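Local coordinates for phenolic acid decarboxylase (Sedimentibacter hydroxybenzoicus, PDB 7AE5), which catalyses the reversible, non-oxidative decarboxylation of 4-hydroxybenzoate and 3,4-dihydroxybenzoate, using prenylated FMN and manganese, and so detoxifies phenolic compounds under anaerobic conditions, at residues S85-F90 and F391-N396; V340-A345 and I354-V359; L76-D81 and Y91-R96; I384-D389 and I440-P445; N66-W71 and D318-L323. All coordinates share one frame; numbering follows the deposited sequence.

Contact 1: S85-F90 and F391-N396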
# COMPACT_ATOMS: atom_id res chain seq x y z
N SER C 85 8.34 -31.52 25.49
CA SER C 85 7.86 -30.38 24.72
C SER C 85 7.96 -30.66 23.23
O SER C 85 8.74 -31.49 22.77
CB SER C 85 8.67 -29.13 25.07
OG SER C 85 9.83 -29.04 24.26
N THR C 86 7.13 -29.94 22.46
CA THR C 86 7.10 -30.14 21.02
C THR C 86 8.44 -29.77 20.38
O THR C 86 8.90 -30.44 19.45
CB THR C 86 5.96 -29.32 20.40
OG1 THR C 86 4.72 -29.72 21.00
CG2 THR C 86 5.88 -29.57 18.91
N LYS C 87 9.08 -28.71 20.88
CA LYS C 87 10.39 -28.32 20.36
C LYS C 87 11.41 -29.43 20.56
O LYS C 87 12.19 -29.75 19.65
CB LYS C 87 10.85 -27.03 21.04
CG LYS C 87 12.30 -26.66 20.76
CD LYS C 87 12.67 -25.36 21.46
CE LYS C 87 13.62 -24.51 20.62
NZ LYS C 87 14.43 -23.56 21.46
N ASP C 88 11.41 -30.05 21.75
CA ASP C 88 12.36 -31.13 22.01
C ASP C 88 12.04 -32.36 21.17
O ASP C 88 12.95 -33.08 20.74
CB ASP C 88 12.38 -31.47 23.49
CG ASP C 88 13.27 -30.53 24.29
OD1 ASP C 88 13.11 -30.48 25.53
OD2 ASP C 88 14.12 -29.85 23.68
N GLN C 89 10.75 -32.63 20.94
CA GLN C 89 10.38 -33.69 20.01
C GLN C 89 10.86 -33.37 18.60
O GLN C 89 11.26 -34.27 17.85
CB GLN C 89 8.86 -33.89 20.01
CG GLN C 89 8.26 -34.36 21.33
CD GLN C 89 6.83 -34.84 21.17
OE1 GLN C 89 6.51 -35.59 20.25
NE2 GLN C 89 5.96 -34.40 22.08
N PHE C 90 10.85 -32.08 18.23
CA PHE C 90 11.32 -31.67 16.92
C PHE C 90 12.82 -31.92 16.77
O PHE C 90 13.28 -32.36 15.71
CB PHE C 90 10.97 -30.20 16.69
CG PHE C 90 11.72 -29.55 15.56
CD1 PHE C 90 11.22 -29.60 14.27
CD2 PHE C 90 12.90 -28.86 15.79
CE1 PHE C 90 11.90 -29.00 13.23
CE2 PHE C 90 13.58 -28.26 14.75
CZ PHE C 90 13.08 -28.33 13.47
N PHE C 391 15.88 -17.31 20.94
CA PHE C 391 15.46 -17.77 22.26
C PHE C 391 13.97 -18.04 22.35
O PHE C 391 13.51 -18.56 23.37
CB PHE C 391 15.86 -16.74 23.33
CG PHE C 391 15.35 -15.36 23.05
CD1 PHE C 391 16.09 -14.48 22.28
CD2 PHE C 391 14.13 -14.93 23.57
CE1 PHE C 391 15.63 -13.20 22.03
CE2 PHE C 391 13.66 -13.66 23.31
CZ PHE C 391 14.41 -12.79 22.54
N VAL C 392 13.20 -17.71 21.32
CA VAL C 392 11.76 -17.93 21.32
C VAL C 392 11.47 -19.31 20.75
O VAL C 392 11.91 -19.64 19.65
CB VAL C 392 11.03 -16.84 20.50
CG1 VAL C 392 9.60 -17.27 20.21
CG2 VAL C 392 11.05 -15.52 21.25
N ASP C 393 10.74 -20.12 21.51
CA ASP C 393 10.29 -21.42 21.04
C ASP C 393 9.20 -21.21 20.00
O ASP C 393 8.11 -20.75 20.35
CB ASP C 393 9.77 -22.25 22.22
CG ASP C 393 9.35 -23.66 21.82
OD1 ASP C 393 9.45 -24.02 20.62
OD2 ASP C 393 8.92 -24.41 22.71
N PRO C 394 9.44 -21.52 18.72
CA PRO C 394 8.41 -21.29 17.70
C PRO C 394 7.26 -22.28 17.77
O PRO C 394 6.28 -22.11 17.03
CB PRO C 394 9.18 -21.44 16.39
CG PRO C 394 10.25 -22.43 16.71
CD PRO C 394 10.64 -22.17 18.16
N PHE C 395 7.34 -23.30 18.62
CA PHE C 395 6.23 -24.21 18.85
C PHE C 395 5.37 -23.79 20.03
O PHE C 395 4.26 -24.32 20.20
CB PHE C 395 6.76 -25.63 19.07
CG PHE C 395 7.53 -26.18 17.91
CD1 PHE C 395 6.89 -26.82 16.87
CD2 PHE C 395 8.91 -26.03 17.85
CE1 PHE C 395 7.60 -27.32 15.79
CE2 PHE C 395 9.63 -26.53 16.78
CZ PHE C 395 8.97 -27.17 15.75
N ASN C 396 5.85 -22.86 20.85
CA ASN C 396 5.08 -22.30 21.96
C ASN C 396 4.37 -21.06 21.42
O ASN C 396 4.92 -19.96 21.39
CB ASN C 396 5.99 -21.97 23.14
CG ASN C 396 5.23 -21.55 24.38
OD1 ASN C 396 4.27 -20.78 24.31
ND2 ASN C 396 5.65 -22.07 25.53
O HOH W 1 14.15 -20.96 19.22
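Phe395 lays its ring against the first turn of helix 86-96, where Thr86, Lys87 and Phe90 receive it. Its CD1 meets the methyl CG2 of Thr86 at 3.6 Å, its CD2 comes 3.7 Å from Lys87 CA, and its far end, CZ, reaches CD1 of Phe90 at 3.6 Å. The two phenyl rings are inclined at 44°, their centroids 5.3 Å apart, an oblique pairing. Threonine suits its place because the methyl faces the ring while OG1 is turned to another side. Nearby, Lys87 and Asp393 slide past each other in opposite directions, and Asp393 OD1 lies 3.3 Å from Lys87 CB. Their charges stay apart: Lys87 NZ lies 5.1 Å from Asp393 OD1 and makes a weak bond to a water that donates to Val392 O. The contact joins the N-terminal part of the chain to the C-terminal domain, through a type I beta turn running from Asp393 to Asn396. Within it Asp393 holds CG anti to the backbone N (chi1 -177°), which brings the carboxylate alongside the Lys87 chain and completes an Asx turn: Phe395 N donates to Asp393 OD1 at 3.0 Å, arriving from above the carboxylate plane (58° out of it). An alanine in place of Asp393 would remove this acceptor, which would probably leave Phe395 N without its mate and the turn that presents the ring less firmly set. On the helix side, Ser85 is the N-cap, its OG accepting from Asp88 N at 3.1 Å. Farther out, Tyr330 meets Phe90 edge-to-face, and Asn344 donates to Pro394 O.

Contact 2: V340-A345 and I354-V359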
# COMPACT_ATOMS: atom_id res chain seq x y z
N VAL C 340 19.52 -20.50 11.68
CA VAL C 340 18.17 -20.95 11.94
C VAL C 340 18.19 -21.97 13.08
O VAL C 340 18.96 -22.94 13.05
CB VAL C 340 17.54 -21.54 10.67
CG1 VAL C 340 16.25 -22.26 11.01
CG2 VAL C 340 17.30 -20.43 9.66
N VAL C 341 17.33 -21.75 14.07
CA VAL C 341 17.29 -22.61 15.25
C VAL C 341 16.23 -23.70 15.11
O VAL C 341 16.48 -24.87 15.44
CB VAL C 341 17.06 -21.75 16.50
CG1 VAL C 341 16.84 -22.61 17.73
CG2 VAL C 341 18.23 -20.81 16.72
N ALA C 342 15.04 -23.36 14.61
CA ALA C 342 13.97 -24.33 14.47
C ALA C 342 12.94 -23.81 13.48
O ALA C 342 12.80 -22.60 13.29
CB ALA C 342 13.30 -24.63 15.82
N VAL C 343 12.21 -24.74 12.86
CA VAL C 343 11.13 -24.43 11.93
C VAL C 343 9.88 -25.14 12.42
O VAL C 343 9.88 -26.36 12.60
CB VAL C 343 11.46 -24.84 10.49
CG1 VAL C 343 10.25 -24.63 9.59
CG2 VAL C 343 12.66 -24.05 9.98
N ASN C 344 8.81 -24.37 12.65
CA ASN C 344 7.50 -24.89 13.03
C ASN C 344 6.59 -24.70 11.82
O ASN C 344 6.04 -23.62 11.61
CB ASN C 344 6.97 -24.17 14.27
CG ASN C 344 5.52 -24.50 14.58
OD1 ASN C 344 4.91 -25.37 13.95
ND2 ASN C 344 4.95 -23.81 15.56
N ALA C 345 6.43 -25.77 11.03
CA ALA C 345 5.59 -25.76 9.84
C ALA C 345 4.41 -26.71 9.99
O ALA C 345 4.05 -27.43 9.06
CB ALA C 345 6.41 -26.12 8.60
N ILE C 354 6.43 -20.85 11.32
CA ILE C 354 7.13 -20.01 12.29
C ILE C 354 8.57 -20.48 12.36
O ILE C 354 8.84 -21.64 12.68
CB ILE C 354 6.47 -20.05 13.67
CG1 ILE C 354 4.95 -19.93 13.54
CG2 ILE C 354 7.02 -18.95 14.56
CD1 ILE C 354 4.22 -20.06 14.85
N ILE C 355 9.50 -19.58 12.05
CA ILE C 355 10.93 -19.87 12.06
C ILE C 355 11.58 -19.09 13.19
O ILE C 355 11.41 -17.87 13.29
CB ILE C 355 11.60 -19.52 10.72
CG1 ILE C 355 10.88 -20.19 9.55
CG2 ILE C 355 13.07 -19.91 10.74
CD1 ILE C 355 11.09 -19.48 8.23
N SER C 356 12.32 -19.79 14.04
CA SER C 356 13.20 -19.15 15.01
C SER C 356 14.61 -19.14 14.46
O SER C 356 15.09 -20.15 13.92
CB SER C 356 13.16 -19.86 16.37
OG SER C 356 13.78 -21.13 16.31
N THR C 357 15.28 -18.00 14.58
CA THR C 357 16.62 -17.87 14.02
C THR C 357 17.40 -16.83 14.79
O THR C 357 16.82 -15.95 15.45
CB THR C 357 16.55 -17.50 12.53
OG1 THR C 357 17.87 -17.53 11.97
CG2 THR C 357 15.97 -16.11 12.37
N LYS C 358 18.72 -16.95 14.72
CA LYS C 358 19.59 -15.86 15.11
C LYS C 358 19.71 -14.88 13.95
O LYS C 358 19.88 -15.30 12.80
CB LYS C 358 20.97 -16.39 15.52
CG LYS C 358 21.79 -15.40 16.33
CD LYS C 358 23.05 -14.97 15.59
CE LYS C 358 23.86 -13.99 16.43
NZ LYS C 358 24.35 -14.62 17.69
N VAL C 359 19.59 -13.59 14.23
CA VAL C 359 19.63 -12.57 13.20
C VAL C 359 21.09 -12.17 12.99
O VAL C 359 21.70 -11.54 13.85
CB VAL C 359 18.77 -11.36 13.57
CG1 VAL C 359 18.70 -10.37 12.42
CG2 VAL C 359 17.37 -11.81 13.96
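Val340-Ala345 and Ile354-Thr357 run antiparallel, their strand axes at 163°, and Asn344 and Ile354 form a hydrogen-bonded pair, with Asn344 N 2.7 Å from Ile354 O and Ile354 N 2.8 Å from Asn344 O. Ser356 N then donates to Ala342 O at 2.9 Å. Beyond this point the register slips by one residue: Ser356 O accepts both Val341 N, at 2.8 Å, and Ala342 N, at 3.3 Å, the two donors reaching it from the same face of its carbonyl plane. Val341 and Ala342 thus both stand opposite Ser356, a classic beta bulge, made possible by the near-helical psi of -43° at Val341. The strands are the two arms of a beta hairpin at one margin of the five-stranded mixed sheet of the C-terminal domain, where strand 352-357 goes on to pair with strand 384-388. Beside the bulge, Ser356 has OG lodged between its backbone N and carbonyl carbon (chi1 70°), which brings the hydroxyl to 3.3 Å from Val341 CB and alongside Ala342 CB. On the face carrying Val340, Val343, Ile355 and Thr357, beta-branched residues suit both strand and core: Ile355 CG2 meets Val340 CG1 at 4.0 Å and also touches Val343 CG2, while helices 323-336 and 364-372 cover this side. Asn344 and Ile354 belong to the other face, lying side by side and pointing the same way, with Ile354 CD1 3.9 Å from Asn344 ND2. The polar ends of the buried amide have partners outside the two segments: ND2 donates to Pro394 O and Tyr347 OH, and OD1 accepts from Met346 N.

Contact 3: L76-D81 and Y91-R96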
# COMPACT_ATOMS: atom_id res chain seq x y z
N LEU C 76 5.51 -40.45 23.13
CA LEU C 76 5.66 -41.88 23.38
C LEU C 76 5.93 -42.64 22.09
O LEU C 76 6.61 -43.68 22.11
CB LEU C 76 4.41 -42.43 24.06
CG LEU C 76 4.08 -41.83 25.43
CD1 LEU C 76 2.68 -42.22 25.85
CD2 LEU C 76 5.10 -42.29 26.47
N MET C 77 5.42 -42.15 20.96
CA MET C 77 5.69 -42.80 19.68
C MET C 77 7.18 -42.89 19.42
O MET C 77 7.68 -43.92 18.97
CB MET C 77 4.99 -42.04 18.55
CG MET C 77 5.48 -42.40 17.16
SD MET C 77 4.70 -41.43 15.85
CE MET C 77 5.77 -39.99 15.80
N LEU C 78 7.92 -41.82 19.73
CA LEU C 78 9.36 -41.80 19.55
C LEU C 78 10.12 -42.35 20.74
O LEU C 78 11.35 -42.21 20.79
CB LEU C 78 9.83 -40.38 19.25
CG LEU C 78 9.18 -39.82 17.99
CD1 LEU C 78 8.73 -38.37 18.16
CD2 LEU C 78 10.16 -39.99 16.86
N GLY C 79 9.43 -42.96 21.70
CA GLY C 79 10.10 -43.54 22.85
C GLY C 79 10.58 -42.53 23.87
O GLY C 79 11.53 -42.82 24.60
N LEU C 80 9.95 -41.37 23.94
CA LEU C 80 10.34 -40.31 24.85
C LEU C 80 9.33 -40.16 25.98
O LEU C 80 8.20 -40.66 25.89
CB LEU C 80 10.49 -38.97 24.11
CG LEU C 80 11.48 -38.95 22.94
CD1 LEU C 80 11.27 -37.72 22.08
CD2 LEU C 80 12.91 -39.00 23.46
N ASP C 81 9.75 -39.48 27.04
CA ASP C 81 8.84 -39.12 28.12
C ASP C 81 7.64 -38.37 27.55
O ASP C 81 7.77 -37.53 26.65
CB ASP C 81 9.56 -38.26 29.16
CG ASP C 81 8.69 -37.94 30.36
OD1 ASP C 81 7.96 -36.93 30.31
OD2 ASP C 81 8.74 -38.70 31.35
N TYR C 91 13.59 -31.65 17.82
CA TYR C 91 15.04 -31.85 17.75
C TYR C 91 15.39 -33.33 17.72
O TYR C 91 16.35 -33.73 17.04
CB TYR C 91 15.72 -31.15 18.92
CG TYR C 91 15.91 -29.67 18.70
CD1 TYR C 91 16.41 -29.19 17.50
CD2 TYR C 91 15.56 -28.76 19.68
CE1 TYR C 91 16.58 -27.84 17.29
CE2 TYR C 91 15.73 -27.41 19.48
CZ TYR C 91 16.23 -26.96 18.28
OH TYR C 91 16.39 -25.61 18.08
N GLU C 92 14.65 -34.15 18.46
CA GLU C 92 14.90 -35.59 18.43
C GLU C 92 14.57 -36.17 17.06
O GLU C 92 15.31 -37.02 16.55
CB GLU C 92 14.08 -36.28 19.52
CG GLU C 92 14.40 -37.76 19.71
CD GLU C 92 15.84 -37.99 20.12
OE1 GLU C 92 16.38 -37.18 20.91
OE2 GLU C 92 16.44 -38.99 19.67
N LEU C 93 13.47 -35.73 16.45
CA LEU C 93 13.15 -36.15 15.09
C LEU C 93 14.22 -35.71 14.10
O LEU C 93 14.59 -36.47 13.20
CB LEU C 93 11.78 -35.61 14.68
CG LEU C 93 10.62 -36.58 14.86
CD1 LEU C 93 9.39 -36.08 14.14
CD2 LEU C 93 11.05 -37.91 14.25
N ASN C 94 14.72 -34.49 14.25
CA ASN C 94 15.75 -34.00 13.35
C ASN C 94 17.05 -34.78 13.52
O ASN C 94 17.77 -35.02 12.54
CB ASN C 94 15.99 -32.51 13.58
CG ASN C 94 17.09 -31.95 12.70
OD1 ASN C 94 16.99 -31.96 11.48
ND2 ASN C 94 18.15 -31.46 13.33
N ARG C 95 17.37 -35.18 14.75
CA ARG C 95 18.59 -35.93 14.99
C ARG C 95 18.53 -37.32 14.36
O ARG C 95 19.53 -37.82 13.84
CB ARG C 95 18.85 -36.04 16.50
CG ARG C 95 20.15 -36.73 16.87
CD ARG C 95 20.21 -37.04 18.36
NE ARG C 95 19.23 -38.05 18.74
CZ ARG C 95 19.39 -39.35 18.57
NH1 ARG C 95 20.49 -39.84 18.01
NH2 ARG C 95 18.43 -40.18 18.95
N ARG C 96 17.35 -37.95 14.38
CA ARG C 96 17.19 -39.29 13.83
C ARG C 96 16.94 -39.30 12.32
O ARG C 96 17.00 -40.37 11.71
CB ARG C 96 16.02 -40.01 14.52
CG ARG C 96 16.09 -40.02 16.04
CD ARG C 96 15.08 -41.01 16.62
NE ARG C 96 14.98 -40.90 18.07
CZ ARG C 96 13.97 -41.35 18.79
NH1 ARG C 96 12.93 -41.95 18.23
NH2 ARG C 96 13.99 -41.20 20.11
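A Schellman motif ends helix 71-77, and just there Leu78, the first residue to leave helical backbone angles, offers its carbonyl oxygen to Arg96 of helix 86-96. Gly79 is the C-prime residue, with a positive phi (75°) that glycine adopts easily; its N donates back to Leu76 O at 2.9 Å, and Leu80 N to Ala75 O. The guanidinium of Arg96 comes end-on and grips Leu78 O with two nitrogens: NH1 at 3.0 Å and NH2 at 2.9 Å, the oxygen lying in the guanidinium plane. The NH2 bond also lies in the carbonyl plane, with a C=O...N angle of 159°, whereas NH1 comes in tilted. Arginine suits the task because its chain, extended from CG to NE, spans the gap between the helices and ends in a flat group with several donors. Its rotation is fixed from behind by Glu92, one turn earlier, whose OE2 takes NE at 2.9 Å through the anti lone pair. A bend at chi2 of Glu92 (61°) folds its carboxylate toward Arg96, while its CG remains available to Leu80 CD1 at 3.9 Å. Beside the guanidinium, Leu78 and Leu93 cross at about a right angle, their CD2 methyls a tight 3.5 Å apart. Arg95 also approaches Glu92 OE2, at a doubtfully short distance, and bridges to Asp236. Arg96 and Glu92, set against a helix's carbonyl end, are likely to stabilise each other's charge, and NE, NH1 and NH2 of the buried guanidinium each have an acceptor, in Glu92 OE2, Leu78 O and Leu234 O.

Contact 4: I384-D389 and I440-P445. With RB (rubidium ion), chain Q.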
# COMPACT_ATOMS: atom_id res chain seq x y z
N ILE C 384 1.77 -17.77 5.33
CA ILE C 384 2.03 -16.91 6.48
C ILE C 384 3.31 -17.37 7.14
O ILE C 384 3.38 -18.50 7.65
CB ILE C 384 0.85 -16.92 7.47
CG1 ILE C 384 -0.43 -16.47 6.77
CG2 ILE C 384 1.16 -16.02 8.66
CD1 ILE C 384 -1.67 -16.57 7.62
N VAL C 385 4.32 -16.51 7.14
CA VAL C 385 5.65 -16.85 7.65
C VAL C 385 6.00 -15.86 8.75
O VAL C 385 6.14 -14.65 8.49
CB VAL C 385 6.71 -16.82 6.53
CG1 VAL C 385 8.07 -17.21 7.09
CG2 VAL C 385 6.30 -17.75 5.40
N ILE C 386 6.17 -16.36 9.97
CA ILE C 386 6.55 -15.56 11.13
C ILE C 386 7.96 -15.96 11.52
O ILE C 386 8.26 -17.15 11.68
CB ILE C 386 5.57 -15.76 12.30
CG1 ILE C 386 4.13 -15.51 11.85
CG2 ILE C 386 5.95 -14.87 13.47
CD1 ILE C 386 3.10 -16.05 12.80
N VAL C 387 8.83 -14.96 11.69
CA VAL C 387 10.21 -15.18 12.10
C VAL C 387 10.40 -14.59 13.49
O VAL C 387 10.07 -13.42 13.73
CB VAL C 387 11.21 -14.56 11.10
CG1 VAL C 387 12.62 -14.99 11.45
CG2 VAL C 387 10.86 -14.98 9.68
N VAL C 388 10.93 -15.40 14.41
CA VAL C 388 11.15 -15.00 15.78
C VAL C 388 12.63 -15.20 16.12
O VAL C 388 13.38 -15.83 15.37
CB VAL C 388 10.26 -15.77 16.77
CG1 VAL C 388 8.78 -15.55 16.44
CG2 VAL C 388 10.59 -17.25 16.74
N ASP C 389 13.04 -14.66 17.27
CA ASP C 389 14.43 -14.71 17.66
C ASP C 389 14.83 -16.11 18.11
O ASP C 389 13.99 -17.02 18.25
CB ASP C 389 14.72 -13.70 18.77
CG ASP C 389 14.65 -12.27 18.29
OD1 ASP C 389 15.34 -11.94 17.29
OD2 ASP C 389 13.93 -11.46 18.91
N ILE C 440 6.10 -11.86 8.37
CA ILE C 440 6.04 -11.09 9.61
C ILE C 440 7.39 -11.23 10.31
O ILE C 440 7.79 -12.34 10.69
CB ILE C 440 4.90 -11.57 10.52
CG1 ILE C 440 3.56 -11.46 9.80
CG2 ILE C 440 4.86 -10.76 11.81
CD1 ILE C 440 2.40 -12.00 10.59
N ASP C 441 8.08 -10.10 10.49
CA ASP C 441 9.40 -10.09 11.11
C ASP C 441 9.24 -9.73 12.59
O ASP C 441 9.42 -8.58 13.02
CB ASP C 441 10.33 -9.13 10.38
CG ASP C 441 11.66 -8.95 11.09
OD1 ASP C 441 12.05 -9.85 11.86
OD2 ASP C 441 12.33 -7.91 10.87
N ALA C 442 8.92 -10.75 13.39
CA ALA C 442 8.78 -10.63 14.84
C ALA C 442 10.12 -10.72 15.56
O ALA C 442 10.17 -11.19 16.71
CB ALA C 442 7.82 -11.70 15.37
N THR C 443 11.20 -10.28 14.93
CA THR C 443 12.51 -10.31 15.57
C THR C 443 12.93 -8.93 16.04
O THR C 443 12.42 -7.89 15.57
CB THR C 443 13.58 -10.88 14.62
OG1 THR C 443 13.82 -9.95 13.56
CG2 THR C 443 13.13 -12.22 14.05
N THR C 444 13.86 -8.95 17.00
CA THR C 444 14.46 -7.74 17.56
C THR C 444 15.45 -7.14 16.56
O THR C 444 16.28 -7.87 16.02
CB THR C 444 15.19 -8.08 18.86
OG1 THR C 444 14.30 -8.76 19.76
CG2 THR C 444 15.73 -6.83 19.52
N PRO C 445 15.38 -5.84 16.30
CA PRO C 445 16.33 -5.23 15.36
C PRO C 445 17.77 -5.39 15.82
O PRO C 445 18.09 -5.26 17.01
CB PRO C 445 15.91 -3.76 15.34
CG PRO C 445 14.48 -3.76 15.79
CD PRO C 445 14.37 -4.88 16.77
RB RB Q . 10.80 -6.84 14.06
O HOH W 2 11.41 -12.81 18.69
O HOH W 3 17.62 -10.19 16.97
O HOH W 4 12.88 -6.39 12.84
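Asp389 OD2 is gripped twice by Thr444, whose OG1 donates to it at 2.9 Å and whose backbone N does so at 3.2 Å. The N uses the syn lone pair; the hydroxyl comes from the syn side but 29° out of the carboxylate plane. This clasp joins two segments that run parallel as neighbouring strands 384-388 and 434-441 of the mixed sheet of the C-terminal domain. Asp389 CG stands anti to its carbonyl carbon (chi1 -70°), which swings the carboxylate toward Thr444. Ile440 N donates to Val385 O at 2.8 Å and Val387 N to Ile440 O at 3.0 Å, both nearly along the C=O axis. Branched aliphatic residues suit the buried strands: Ile386 and Ile440 lie side by side under helix 397-407, and Val387 CG1 meets Thr443 CG2 at 3.8 Å. Water 2 ties Asp389 N and OD2 to Ala442 O, and water 3 joins OD1 to Thr444 O, so the carboxylate is held at both oxygens. A leucine in place of Asp389 would probably leave Thr444 N and OG1 without this acceptor and waters 2 and 3 short of a partner, tying the segment less firmly to the strand. That segment carries an Asx turn, in which Thr443 N donates to Asp441 OD1, and it curls round a rubidium ion that Arg407 O and Asp413 OD1 also bind. Asp441 O and Thr443 O each coordinate the rubidium at 2.5 Å.

Contact 5: N66-W71 and D318-L323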
# COMPACT_ATOMS: atom_id res chain seq x y z
N ASN C 66 -7.67 -42.00 17.45
CA ASN C 66 -6.89 -40.92 18.07
C ASN C 66 -5.58 -41.46 18.66
O ASN C 66 -5.12 -41.02 19.71
CB ASN C 66 -7.70 -40.18 19.13
CG ASN C 66 -7.24 -38.74 19.31
OD1 ASN C 66 -7.03 -38.02 18.34
ND2 ASN C 66 -7.09 -38.32 20.56
N VAL C 67 -4.98 -42.43 17.96
CA VAL C 67 -3.75 -43.04 18.44
C VAL C 67 -2.61 -42.03 18.44
O VAL C 67 -1.83 -41.96 19.40
CB VAL C 67 -3.41 -44.29 17.60
CG1 VAL C 67 -2.03 -44.82 17.95
CG2 VAL C 67 -4.47 -45.37 17.80
N HIS C 68 -2.50 -41.24 17.38
CA HIS C 68 -1.47 -40.21 17.26
C HIS C 68 -1.93 -38.84 17.75
O HIS C 68 -1.19 -37.87 17.60
CB HIS C 68 -1.01 -40.09 15.80
CG HIS C 68 -0.13 -41.20 15.33
ND1 HIS C 68 -0.62 -42.44 14.96
CD2 HIS C 68 1.21 -41.27 15.14
CE1 HIS C 68 0.37 -43.21 14.58
NE2 HIS C 68 1.50 -42.53 14.68
N GLY C 69 -3.13 -38.74 18.32
CA GLY C 69 -3.77 -37.45 18.47
C GLY C 69 -3.43 -36.60 19.68
O GLY C 69 -4.33 -36.02 20.30
N SER C 70 -2.15 -36.48 20.01
CA SER C 70 -1.69 -35.60 21.08
C SER C 70 -0.17 -35.62 21.10
O SER C 70 0.45 -36.59 20.66
CB SER C 70 -2.25 -36.00 22.45
OG SER C 70 -1.66 -37.20 22.92
N TRP C 71 0.41 -34.55 21.64
CA TRP C 71 1.86 -34.50 21.78
C TRP C 71 2.37 -35.48 22.82
O TRP C 71 3.55 -35.84 22.78
CB TRP C 71 2.30 -33.08 22.12
CG TRP C 71 2.14 -32.15 20.95
CD1 TRP C 71 1.34 -31.05 20.88
CD2 TRP C 71 2.77 -32.29 19.67
NE1 TRP C 71 1.46 -30.47 19.64
CE2 TRP C 71 2.32 -31.21 18.88
CE3 TRP C 71 3.67 -33.20 19.12
CZ2 TRP C 71 2.75 -31.03 17.56
CZ3 TRP C 71 4.09 -33.02 17.82
CH2 TRP C 71 3.63 -31.94 17.05
N ASP C 318 -3.51 -33.82 12.01
CA ASP C 318 -2.53 -32.74 12.12
C ASP C 318 -1.24 -33.23 12.78
O ASP C 318 -0.15 -32.76 12.43
CB ASP C 318 -3.12 -31.57 12.91
CG ASP C 318 -4.35 -31.00 12.24
OD1 ASP C 318 -4.20 -30.08 11.40
OD2 ASP C 318 -5.47 -31.47 12.53
N TYR C 319 -1.34 -34.17 13.72
CA TYR C 319 -0.14 -34.72 14.32
C TYR C 319 0.60 -35.64 13.36
O TYR C 319 1.82 -35.80 13.48
CB TYR C 319 -0.49 -35.44 15.62
CG TYR C 319 -1.07 -34.53 16.67
CD1 TYR C 319 -0.25 -33.82 17.54
CD2 TYR C 319 -2.45 -34.35 16.79
CE1 TYR C 319 -0.78 -32.98 18.50
CE2 TYR C 319 -2.98 -33.51 17.75
CZ TYR C 319 -2.15 -32.82 18.60
OH TYR C 319 -2.68 -31.98 19.55
N LEU C 320 -0.11 -36.24 12.40
CA LEU C 320 0.55 -37.05 11.38
C LEU C 320 1.29 -36.22 10.34
O LEU C 320 2.03 -36.79 9.54
CB LEU C 320 -0.45 -37.96 10.66
CG LEU C 320 -0.93 -39.27 11.31
CD1 LEU C 320 0.23 -40.01 11.96
CD2 LEU C 320 -2.05 -39.04 12.31
N MET C 321 1.10 -34.90 10.33
CA MET C 321 1.74 -34.04 9.34
C MET C 321 2.52 -32.89 9.98
O MET C 321 2.94 -31.97 9.27
CB MET C 321 0.71 -33.47 8.36
CG MET C 321 -0.17 -34.51 7.70
SD MET C 321 -1.69 -33.80 7.04
CE MET C 321 -1.02 -32.55 5.95
N ALA C 322 2.71 -32.92 11.30
CA ALA C 322 3.25 -31.75 12.00
C ALA C 322 4.76 -31.64 11.85
O ALA C 322 5.27 -30.76 11.13
CB ALA C 322 2.85 -31.80 13.48
N LEU C 323 5.51 -32.52 12.52
CA LEU C 323 6.96 -32.41 12.55
C LEU C 323 7.64 -33.05 11.35
O LEU C 323 8.76 -32.66 11.01
CB LEU C 323 7.50 -33.03 13.85
CG LEU C 323 7.04 -32.36 15.14
CD1 LEU C 323 7.85 -32.84 16.32
CD2 LEU C 323 7.12 -30.84 15.02
O HOH W 5 -1.70 -32.51 22.34
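Tyr319 turns the CE1 edge of its ring onto a face of the Trp71 indole, an edge-to-face pair with planes at 76° and centroids 4.9 Å apart. It joins the UbiD N-terminal domain, in the loop before helix 71-77, to residues 318-323 of the C-terminal domain, close to the centre of the molecule. Tyr319 CE1 stands 3.6 Å from Trp71 NE1, offset toward the rim of the indole. One face of the tyrosine ring is laid over the backbone of Gly69 and Ser70, with Gly69 C 3.7 Å from Tyr319 CE2; glycine suits the centre of this inverse gamma turn because a CB would clash with Asn66 OD1. The benzo end of Trp71 is met by Ala322 CB, 3.7 Å from CH2, and Leu323 CG. Over His68, Leu320 CD1 sits 3.7 Å from the ring centroid, in a CH-pi contact. With chi1 at -75°, beside the backbone N, the imidazole is brought under that methyl, while ND1 is hydrogen-bonded to Lys145 NZ. The side chain of Leu320 is about 7 Å from that of Thr166, which is predicted to bind prenylated FMN. One water lies 3.0 Å from both Tyr319 OH and Trp71 N, accepting from the latter.

Overall arrangement
Following the chain, residues 66-71 open contact 5, and within its long loop contact 3 soon closes the short connection between helices 71-77 and 86-96. Contact 1 starts from the same helix 86-96, at 85-90, between the two segments of contact 3, and so crosses it. Contact 5 closes at 318-323, before contact 1 does, so these two also cross. The hairpin of contact 2 lies wholly inside the loop of contact 1, and pairs through strand 352-357 with strand 384-388, where contact 4 begins. Contact 1 closes at 391-396, and contact 4, crossing it, at 440-445. Contacts 1 and 5 thus tie the N-terminal region to the C-terminal one, in whose sheet contacts 2 and 4 pair strands.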